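Local structure of prolyl 4-hydroxylase alpha subunit Fe(2+) 2OG dioxygenase domain-containing protein (Burkholderia ambifaria, 3W20) at residues G79-E84 and V90-E95. The protein is probably an iron(II)- and 2-oxoglutarate-dependent dioxygenase that acts on N-substituted L-amino acids, here crystallised with zinc in the metal site. Numbering follows the deposited sequence.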
loop_
_atom_site.group_PDB
_atom_site.type_symbol
_atom_site.label_atom_id
_atom_site.label_comp_id
_atom_site.label_asym_id
_atom_site.label_seq_id
_atom_site.Cartn_x
_atom_site.Cartn_y
_atom_site.Cartn_z
ATOM N N GLY A 79 3.188 -12.249 6.280
ATOM C CA GLY A 79 2.460 -13.325 6.928
ATOM C C GLY A 79 1.307 -12.769 7.709
ATOM O O GLY A 79 0.237 -13.375 7.747
ATOM N N GLN A 80 1.508 -11.598 8.317
ATOM C CA GLN A 80 0.393 -10.923 9.012
ATOM C C GLN A 80 -0.662 -10.383 8.027
ATOM O O GLN A 80 -1.892 -10.475 8.257
ATOM C CB GLN A 80 0.874 -9.773 9.882
ATOM C CG GLN A 80 1.761 -10.148 11.068
ATOM C CD GLN A 80 2.660 -8.981 11.574
ATOM O OE1 GLN A 80 2.465 -7.798 11.234
ATOM N NE2 GLN A 80 3.629 -9.322 12.410
ATOM N N LEU A 81 -0.180 -9.885 6.904
ATOM C CA LEU A 81 -1.117 -9.403 5.903
ATOM C C LEU A 81 -2.004 -10.528 5.400
ATOM O O LEU A 81 -3.183 -10.318 5.134
ATOM C CB LEU A 81 -0.372 -8.697 4.763
ATOM C CG LEU A 81 -1.183 -8.148 3.565
ATOM C CD1 LEU A 81 -2.231 -7.136 4.037
ATOM C CD2 LEU A 81 -0.267 -7.539 2.536
ATOM N N GLN A 82 -1.432 -11.727 5.237
ATOM C CA GLN A 82 -2.178 -12.874 4.750
ATOM C C GLN A 82 -3.299 -13.302 5.673
ATOM O O GLN A 82 -4.201 -13.958 5.183
ATOM C CB GLN A 82 -1.248 -14.094 4.602
ATOM C CG GLN A 82 -0.386 -14.007 3.383
ATOM C CD GLN A 82 0.584 -15.202 3.249
ATOM O OE1 GLN A 82 0.978 -15.789 4.217
ATOM N NE2 GLN A 82 1.019 -15.475 2.005
ATOM N N ARG A 83 -3.247 -12.974 6.961
ATOM C CA ARG A 83 -4.315 -13.364 7.869
ATOM C C ARG A 83 -5.591 -12.562 7.680
ATOM O O ARG A 83 -6.703 -12.983 8.093
ATOM C CB ARG A 83 -3.799 -13.395 9.304
ATOM C CG ARG A 83 -2.882 -14.585 9.461
ATOM C CD ARG A 83 -2.730 -15.009 10.917
ATOM N NE ARG A 83 -1.592 -14.286 11.465
ATOM C CZ ARG A 83 -0.321 -14.677 11.367
ATOM N NH1 ARG A 83 0.003 -15.824 10.741
ATOM N NH2 ARG A 83 0.626 -13.910 11.895
ATOM N N GLU A 84 -5.486 -11.385 7.075
ATOM C CA GLU A 84 -6.650 -10.512 6.994
ATOM C C GLU A 84 -7.587 -10.850 5.810
ATOM O O GLU A 84 -7.141 -11.334 4.752
ATOM C CB GLU A 84 -6.166 -9.051 6.843
ATOM C CG GLU A 84 -5.238 -8.572 7.944
ATOM C CD GLU A 84 -5.916 -8.447 9.287
ATOM O OE1 GLU A 84 -7.166 -8.302 9.360
ATOM O OE2 GLU A 84 -5.205 -8.550 10.271
ATOM N N VAL A 90 -7.862 -5.099 2.475
ATOM C CA VAL A 90 -7.537 -3.851 1.675
ATOM C C VAL A 90 -6.819 -2.812 2.570
ATOM O O VAL A 90 -5.766 -2.255 2.170
ATOM C CB VAL A 90 -8.801 -3.258 1.068
ATOM C CG1 VAL A 90 -8.477 -1.984 0.309
ATOM C CG2 VAL A 90 -9.473 -4.257 0.056
ATOM N N SER A 91 -7.312 -2.632 3.800
ATOM C CA SER A 91 -6.755 -1.595 4.674
ATOM C C SER A 91 -5.380 -2.035 5.168
ATOM O O SER A 91 -4.451 -1.233 5.208
ATOM C CB SER A 91 -7.657 -1.200 5.864
ATOM O OG SER A 91 -7.955 -2.335 6.602
ATOM N N LYS A 92 -5.216 -3.311 5.536
ATOM C CA LYS A 92 -3.845 -3.771 5.948
ATOM C C LYS A 92 -2.871 -3.758 4.794
ATOM O O LYS A 92 -1.680 -3.508 5.042
ATOM C CB LYS A 92 -3.870 -5.151 6.603
ATOM C CG LYS A 92 -2.679 -5.474 7.480
ATOM C CD LYS A 92 -2.633 -4.503 8.654
ATOM C CE LYS A 92 -1.899 -4.996 9.896
ATOM N NZ LYS A 92 -2.778 -5.760 10.827
ATOM N N ALA A 93 -3.336 -4.037 3.547
ATOM C CA ALA A 93 -2.409 -3.935 2.359
ATOM C C ALA A 93 -1.952 -2.490 2.229
ATOM O O ALA A 93 -0.795 -2.242 1.897
ATOM C CB ALA A 93 -3.103 -4.390 1.046
ATOM N N ALA A 94 -2.855 -1.523 2.470
ATOM C CA ALA A 94 -2.424 -0.124 2.338
ATOM C C ALA A 94 -1.305 0.104 3.379
ATOM O O ALA A 94 -0.326 0.771 3.049
ATOM C CB ALA A 94 -3.588 0.840 2.698
ATOM N N GLU A 95 -1.472 -0.363 4.620
ATOM C CA GLU A 95 -0.417 -0.212 5.668
ATOM C C GLU A 95 0.864 -0.901 5.279
ATOM O O GLU A 95 1.980 -0.312 5.314
ATOM C CB GLU A 95 -0.842 -0.735 7.081
ATOM C CG GLU A 95 -1.916 0.058 7.788
ATOM C CD GLU A 95 -2.190 -0.650 9.133
ATOM O OE1 GLU A 95 -1.247 -0.783 9.968
ATOM O OE2 GLU A 95 -3.301 -1.146 9.292
#
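Lys92 NZ reaches Glu84 OE2 across 3.7 Å, a long salt bridge that is probably more an electrostatic attraction than a tight ion pair. Lysine suits a partly exposed place, where its aliphatic stem packs and its ammonium faces a carboxylate: Lys92 CB lies 3.9 Å from Glu84 CG, and the two chains slant across one another. Bends in both bring the charges together, Glu84 folding at chi2 (-68°) and Lys92 at chi2 and chi4. Next to this long salt bridge, Leu81 places CD1 3.6 Å from Lys92 CB and also presses on the backbone where Lys92 joins Ala93, 3.3 Å from Ala93 N. The small Ala93 side chain probably allows this approach, with Leu81 CD1 and Ala93 CB 4.2 Å apart. The arrangement is one of two consecutive helices, 78-83 and 87-107, joined by a brief loop and packed against each other at the periphery of the double-stranded beta-helix fold of this dioxygenase family. Leu89, Tyr96 and Trp168 also touch the buried Leu81, a branched apolar residue well suited to filling such a junction. On helix 87-107, Ala94 packs on Phe97 of the second subunit, and Glu95 OE1 accepts a hydrogen bond from Tyr131 N of that subunit.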